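Local coordinates for uncharacterized protein (Bacteroides vulgatus, PDB 4ZGF) that is of unknown function but binds calcium, belongs to the DUF4847 family of the calycin clan and probably resembles lipocalins in fold, at residues E4-G9 with W79-K84; L122-E127 with I133-N138. One frame throughout, in Å; residues are numbered along the deposited sequence.

Interaction 1. Residues E4-G9 with W79-K84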
loop_
_atom_site.group_PDB
_atom_site.type_symbol
_atom_site.label_atom_id
_atom_site.label_comp_id
_atom_site.label_asym_id
_atom_site.label_seq_id
_atom_site.Cartn_x
_atom_site.Cartn_y
_atom_site.Cartn_z
ATOM N N GLU A 4 3.650 -12.383 11.939
ATOM C CA GLU A 4 3.010 -11.623 12.967
ATOM C C GLU A 4 2.616 -10.220 12.513
ATOM O O GLU A 4 1.601 -9.715 13.024
ATOM C CB GLU A 4 3.847 -11.646 14.236
ATOM C CG GLU A 4 3.892 -13.039 14.876
ATOM C CD GLU A 4 4.861 -13.136 16.028
ATOM O OE1 GLU A 4 4.816 -12.271 16.929
ATOM O OE2 GLU A 4 5.651 -14.087 16.036
ATOM N N ILE A 5 3.336 -9.635 11.516
ATOM C CA ILE A 5 2.906 -8.351 10.924
ATOM C C ILE A 5 2.123 -8.557 9.616
ATOM O O ILE A 5 1.043 -7.987 9.429
ATOM C CB ILE A 5 4.046 -7.316 10.759
ATOM C CG1 ILE A 5 3.570 -6.061 10.034
ATOM C CG2 ILE A 5 5.277 -7.869 10.088
ATOM C CD1 ILE A 5 4.348 -4.776 10.327
ATOM N N PHE A 6 2.641 -9.350 8.700
ATOM C CA PHE A 6 1.961 -9.462 7.395
ATOM C C PHE A 6 0.601 -10.152 7.490
ATOM O O PHE A 6 -0.357 -9.640 6.897
ATOM C CB PHE A 6 2.854 -10.143 6.351
ATOM C CG PHE A 6 3.895 -9.212 5.806
ATOM C CD1 PHE A 6 5.119 -9.018 6.442
ATOM C CD2 PHE A 6 3.634 -8.490 4.678
ATOM C CE1 PHE A 6 6.047 -8.117 5.934
ATOM C CE2 PHE A 6 4.551 -7.588 4.168
ATOM C CZ PHE A 6 5.749 -7.390 4.806
ATOM N N ALA A 7 0.531 -11.278 8.202
ATOM C CA ALA A 7 -0.672 -12.119 8.197
ATOM C C ALA A 7 -1.552 -11.839 9.419
ATOM O O ALA A 7 -1.997 -12.742 10.128
ATOM C CB ALA A 7 -0.277 -13.592 8.108
ATOM N N SER A 8 -1.788 -10.567 9.676
ATOM C CA SER A 8 -2.453 -10.069 10.868
ATOM C C SER A 8 -3.847 -9.518 10.628
ATOM O O SER A 8 -4.364 -8.736 11.459
ATOM C CB SER A 8 -1.575 -9.000 11.473
ATOM O OG SER A 8 -1.404 -7.939 10.537
ATOM N N GLY A 9 -4.442 -9.896 9.511
ATOM C CA GLY A 9 -5.767 -9.383 9.132
ATOM C C GLY A 9 -5.672 -8.552 7.859
ATOM O O GLY A 9 -4.598 -8.156 7.415
ATOM N N TRP A 79 4.234 -14.056 -1.686
ATOM C CA TRP A 79 5.066 -13.123 -0.962
ATOM C C TRP A 79 5.984 -13.854 -0.048
ATOM O O TRP A 79 5.690 -14.936 0.470
ATOM C CB TRP A 79 4.196 -12.113 -0.157
ATOM C CG TRP A 79 3.470 -12.733 0.986
ATOM C CD1 TRP A 79 2.339 -13.494 0.919
ATOM C CD2 TRP A 79 3.896 -12.770 2.367
ATOM N NE1 TRP A 79 2.023 -13.984 2.178
ATOM C CE2 TRP A 79 2.961 -13.557 3.074
ATOM C CE3 TRP A 79 4.953 -12.189 3.069
ATOM C CZ2 TRP A 79 3.072 -13.788 4.444
ATOM C CZ3 TRP A 79 5.057 -12.432 4.435
ATOM C CH2 TRP A 79 4.127 -13.228 5.102
ATOM N N GLN A 80 7.131 -13.214 0.192
ATOM C CA GLN A 80 8.131 -13.678 1.164
ATOM C C GLN A 80 8.651 -12.466 1.921
ATOM O O GLN A 80 8.747 -11.387 1.342
ATOM C CB GLN A 80 9.275 -14.415 0.408
ATOM C CG GLN A 80 8.859 -15.552 -0.539
ATOM C CD GLN A 80 8.408 -15.149 -1.951
ATOM O OE1 GLN A 80 8.968 -14.205 -2.585
ATOM N NE2 GLN A 80 7.389 -15.878 -2.477
ATOM N N ALA A 81 8.981 -12.612 3.199
ATOM C CA ALA A 81 9.610 -11.545 3.947
ATOM C C ALA A 81 10.669 -12.129 4.845
ATOM O O ALA A 81 10.643 -13.309 5.214
ATOM C CB ALA A 81 8.572 -10.760 4.737
ATOM N N ASP A 82 11.637 -11.293 5.191
ATOM C CA ASP A 82 12.730 -11.662 6.077
ATOM C C ASP A 82 12.715 -10.714 7.262
ATOM O O ASP A 82 12.986 -9.505 7.096
ATOM C CB ASP A 82 14.038 -11.606 5.311
ATOM C CG ASP A 82 15.231 -12.089 6.115
ATOM O OD1 ASP A 82 15.130 -12.268 7.344
ATOM O OD2 ASP A 82 16.262 -12.325 5.464
ATOM N N GLY A 83 12.435 -11.236 8.452
ATOM C CA GLY A 83 12.367 -10.404 9.620
ATOM C C GLY A 83 13.711 -10.013 10.191
ATOM O O GLY A 83 13.775 -9.171 11.098
ATOM N N LYS A 84 14.783 -10.616 9.687
ATOM C CA LYS A 84 16.120 -10.295 10.163
ATOM C C LYS A 84 16.596 -8.954 9.623
ATOM O O LYS A 84 17.407 -8.287 10.278
ATOM C CB LYS A 84 17.099 -11.408 9.823
ATOM C CG LYS A 84 16.649 -12.796 10.344
ATOM C CD LYS A 84 17.627 -13.927 10.104
ATOM C CE LYS A 84 18.074 -14.082 8.666
ATOM N NZ LYS A 84 16.947 -14.452 7.775
#
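Phe6 and Ala81 mark the closest backbone approach, with their CA atoms 8.6 Å apart. That spacing is too wide for main-chain pairing, and no hydrogen bond crosses between 4-9 and 79-84. The contact is therefore carried by side chains, where the last turn of helix 2-6 meets the end of strand 73-82; Ala7 is already the first residue out of helical geometry.

Phe6 makes all the close contacts from the helix side. Its CB sits against the far rim of the indole, 3.6 Å from Trp79 CH2. Over one face of the phenyl ring lies Trp79 CE3, displaced toward the rim. The ring planes are inclined by only 24°, but the centroid of the Phe6 ring is 5.0 Å from that of the Trp79 six-membered ring, so the two are slid apart and scarcely overlap. Trp79 holds its CG between backbone N and carbonyl carbon (chi1 69°), which swings the indole across to Phe6. The methyl of Ala81, lying in plane at the indole edge, also meets the phenyl ring, with Ala81 CB 3.8 Å from Phe6 CE1.

Just beyond, Asp82 ends the strand with an Asx turn: Lys84 N donates to Asp82 OD1 over 2.9 Å. Lys84 NZ forms a salt bridge to the same oxygen from the opposite face of the carboxylate, a grip likely to steady the group whose OD2 binds calcium together with Asp85.

The indole NE1 is bonded to the carbonyl oxygen of Lys61. Phe60 meets both Phe6 and Trp79 edge-to-face, Tyr115 of strand 114-117 does the same to Phe6, and Val88 of strand 87-92 adds an aliphatic contact, so the N-terminal helix is packed against several strands of the curled sheet.

Interaction 2. Residues L122-E127 with I133-N138. With BEZ (benzoic acid), chain K.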
loop_
_atom_site.group_PDB
_atom_site.type_symbol
_atom_site.label_atom_id
_atom_site.label_comp_id
_atom_site.label_asym_id
_atom_site.label_seq_id
_atom_site.Cartn_x
_atom_site.Cartn_y
_atom_site.Cartn_z
ATOM N N LEU A 122 1.125 -0.805 8.391
ATOM C CA LEU A 122 2.149 -1.486 7.568
ATOM C C LEU A 122 2.610 -0.495 6.522
ATOM O O LEU A 122 1.773 0.073 5.800
ATOM C CB LEU A 122 1.568 -2.744 6.903
ATOM C CG LEU A 122 2.518 -3.488 5.973
ATOM C CD1 LEU A 122 3.727 -4.051 6.689
ATOM C CD2 LEU A 122 1.741 -4.588 5.257
ATOM N N LEU A 123 3.922 -0.295 6.436
ATOM C CA LEU A 123 4.537 0.600 5.433
ATOM C C LEU A 123 5.451 -0.247 4.553
ATOM O O LEU A 123 6.265 -1.016 5.082
ATOM C CB LEU A 123 5.374 1.718 6.073
ATOM C CG LEU A 123 4.660 2.811 6.869
ATOM C CD1 LEU A 123 4.040 2.301 8.142
ATOM C CD2 LEU A 123 5.678 3.895 7.203
ATOM N N LEU A 124 5.320 -0.074 3.231
ATOM C CA LEU A 124 6.154 -0.782 2.268
ATOM C C LEU A 124 6.881 0.222 1.387
ATOM O O LEU A 124 6.225 1.065 0.760
ATOM C CB LEU A 124 5.319 -1.672 1.364
ATOM C CG LEU A 124 4.417 -2.706 2.057
ATOM C CD1 LEU A 124 3.642 -3.496 1.007
ATOM C CD2 LEU A 124 5.201 -3.664 2.973
ATOM N N ALA A 125 8.210 0.132 1.318
ATOM C CA ALA A 125 9.046 1.095 0.580
ATOM C C ALA A 125 9.889 0.388 -0.465
ATOM O O ALA A 125 10.371 -0.729 -0.230
ATOM C CB ALA A 125 9.992 1.836 1.530
ATOM N N PRO A 126 10.168 1.090 -1.556
ATOM C CA PRO A 126 11.106 0.578 -2.567
ATOM C C PRO A 126 12.565 0.840 -2.161
ATOM O O PRO A 126 12.848 1.461 -1.132
ATOM C CB PRO A 126 10.709 1.383 -3.802
ATOM C CG PRO A 126 10.351 2.726 -3.234
ATOM C CD PRO A 126 9.655 2.419 -1.937
ATOM N N GLU A 127 13.469 0.336 -2.993
ATOM C CA GLU A 127 14.895 0.353 -2.628
ATOM C C GLU A 127 15.465 1.717 -2.266
ATOM O O GLU A 127 16.335 1.819 -1.407
ATOM C CB GLU A 127 15.716 -0.323 -3.718
ATOM C CG GLU A 127 15.628 0.378 -5.094
ATOM C CD GLU A 127 16.513 -0.234 -6.189
ATOM O OE1 GLU A 127 17.119 -1.278 -5.914
ATOM O OE2 GLU A 127 16.526 0.280 -7.357
ATOM N N ILE A 133 3.966 3.045 0.583
ATOM C CA ILE A 133 2.505 2.910 0.707
ATOM C C ILE A 133 2.253 2.486 2.147
ATOM O O ILE A 133 2.976 1.657 2.717
ATOM C CB ILE A 133 1.929 1.958 -0.344
ATOM C CG1 ILE A 133 0.409 1.888 -0.228
ATOM C CG2 ILE A 133 2.601 0.593 -0.339
ATOM C CD1 ILE A 133 -0.252 1.166 -1.399
ATOM N N GLN A 134 1.187 3.046 2.735
ATOM C CA GLN A 134 0.793 2.728 4.103
ATOM C C GLN A 134 -0.589 2.099 4.114
ATOM O O GLN A 134 -1.512 2.588 3.433
ATOM C CB GLN A 134 0.829 3.972 4.998
ATOM C CG GLN A 134 0.572 3.666 6.478
ATOM C CD GLN A 134 0.764 4.832 7.434
ATOM O OE1 GLN A 134 0.244 5.933 7.232
ATOM N NE2 GLN A 134 1.478 4.578 8.513
ATOM N N PHE A 135 -0.718 1.060 4.930
ATOM C CA PHE A 135 -1.989 0.367 5.158
ATOM C C PHE A 135 -2.355 0.401 6.646
ATOM O O PHE A 135 -1.494 0.546 7.512
ATOM C CB PHE A 135 -1.853 -1.124 4.804
ATOM C CG PHE A 135 -1.457 -1.422 3.383
ATOM C CD1 PHE A 135 -0.133 -1.464 3.006
ATOM C CD2 PHE A 135 -2.415 -1.732 2.418
ATOM C CE1 PHE A 135 0.207 -1.800 1.691
ATOM C CE2 PHE A 135 -2.059 -2.063 1.131
ATOM C CZ PHE A 135 -0.760 -2.113 0.786
ATOM N N ALA A 136 -3.647 0.205 6.896
ATOM C CA ALA A 136 -4.201 0.031 8.238
ATOM C C ALA A 136 -5.126 -1.188 8.257
ATOM O O ALA A 136 -5.488 -1.722 7.195
ATOM C CB ALA A 136 -4.995 1.283 8.652
ATOM N N HIS A 137 -5.559 -1.618 9.445
ATOM C CA HIS A 137 -6.462 -2.762 9.529
ATOM C C HIS A 137 -7.947 -2.426 9.476
ATOM O O HIS A 137 -8.789 -3.283 9.626
ATOM C CB HIS A 137 -6.187 -3.593 10.761
ATOM C CG HIS A 137 -4.962 -4.458 10.663
ATOM N ND1 HIS A 137 -4.756 -5.334 9.609
ATOM C CD2 HIS A 137 -3.919 -4.626 11.493
ATOM C CE1 HIS A 137 -3.653 -6.015 9.823
ATOM N NE2 HIS A 137 -3.119 -5.600 10.945
ATOM N N ASN A 138 -8.270 -1.170 9.213
ATOM C CA ASN A 138 -9.633 -0.697 9.002
ATOM C C ASN A 138 -9.717 0.049 7.700
ATOM O O ASN A 138 -8.770 0.767 7.329
ATOM C CB ASN A 138 -10.065 0.208 10.129
ATOM C CG ASN A 138 -10.092 -0.541 11.413
ATOM O OD1 ASN A 138 -10.957 -1.406 11.637
ATOM N ND2 ASN A 138 -9.081 -0.319 12.230
HETATM C C BEZ K . -7.067 2.781 11.103
HETATM O O1 BEZ K . -8.047 3.151 10.363
HETATM O O2 BEZ K . -7.106 1.764 11.896
HETATM C C1 BEZ K . -5.794 3.584 11.052
HETATM C C2 BEZ K . -4.763 3.369 12.005
HETATM C C3 BEZ K . -3.572 4.095 11.881
HETATM C C4 BEZ K . -3.359 5.009 10.838
HETATM C C5 BEZ K . -4.400 5.234 9.850
HETATM C C6 BEZ K . -5.583 4.513 10.008
#
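Leu122 faces Phe135 as a hydrogen-bonded antiparallel pair: Phe135 N donates to Leu122 O over 2.8 Å, and the return bond runs from Leu122 N to Phe135 O. Leu124 and Ile133 exchange a second such pair of bonds. The strand axes, 4.8 Å apart, have N-to-C directions at 161°, hence antiparallel; with the short connection between them they form a beta hairpin.

The relief differs on the two faces. On the face of Leu122, Leu124, Ile133 and Phe135, the Leu124 CD1 methyl and the phenyl ring meet across the diagonal, 3.9 Å from CD1 to Phe135 CE1, while Leu122 O lies at the ring edge, close to its plane. Ile133 CG2 fits against Leu124 CB at 3.9 Å; CG1, anti to the backbone N (chi1 -178°), leads away from 122-127, and the Ile133 side chain also touches Phe105 and Leu109 of helix 100-111.

On the other face Leu123 and Gln134 form the non-hydrogen-bonded pair and point the same way, side by side. Gln134 is modelled in two conformers, so the approach of its NE2 to Leu123 CD1 (3.4 Å) is doubtful. Trp22, Arg25 and Gln116 also touch this leucine, and an alanine here would probably open a gap beside them.

Further along, Ala136 CB presses on the benzoic acid at C1 (3.4 Å), and Asn138 ND2 donates a nearly straight bond (171°) to its O2; Gln140 NE2 also hydrogen-bonds to the ligand. The chemistry is thus divided: main-chain bonds set the register, aliphatic and aromatic groups fill one face, and side-chain amides beyond the strand end bond to the ligand's carboxyl group.

Overall arrangement
The two contacts follow one another in sequence, 4-9 with 79-84 first and the hairpin after it, and their centres are about 12 Å apart on one curled antiparallel sheet. Interaction 1 ties helix 2-6 to strand 73-82, whereas interaction 2 is the local hairpin of strands 121-125 and 132-136. They meet directly: Phe6 CE2 is 4.2 Å from Leu124 CD2, and Gly9 O is 3.4 Å from His137 CE1. Phe6 and Leu124 also both touch Tyr115, suggesting a common apolar interior, consistent with a calycin-like barrel. The calcium site lies at the end of strand 73-82 in interaction 1, and the benzoic acid pocket around the end of strand 132-136 in interaction 2.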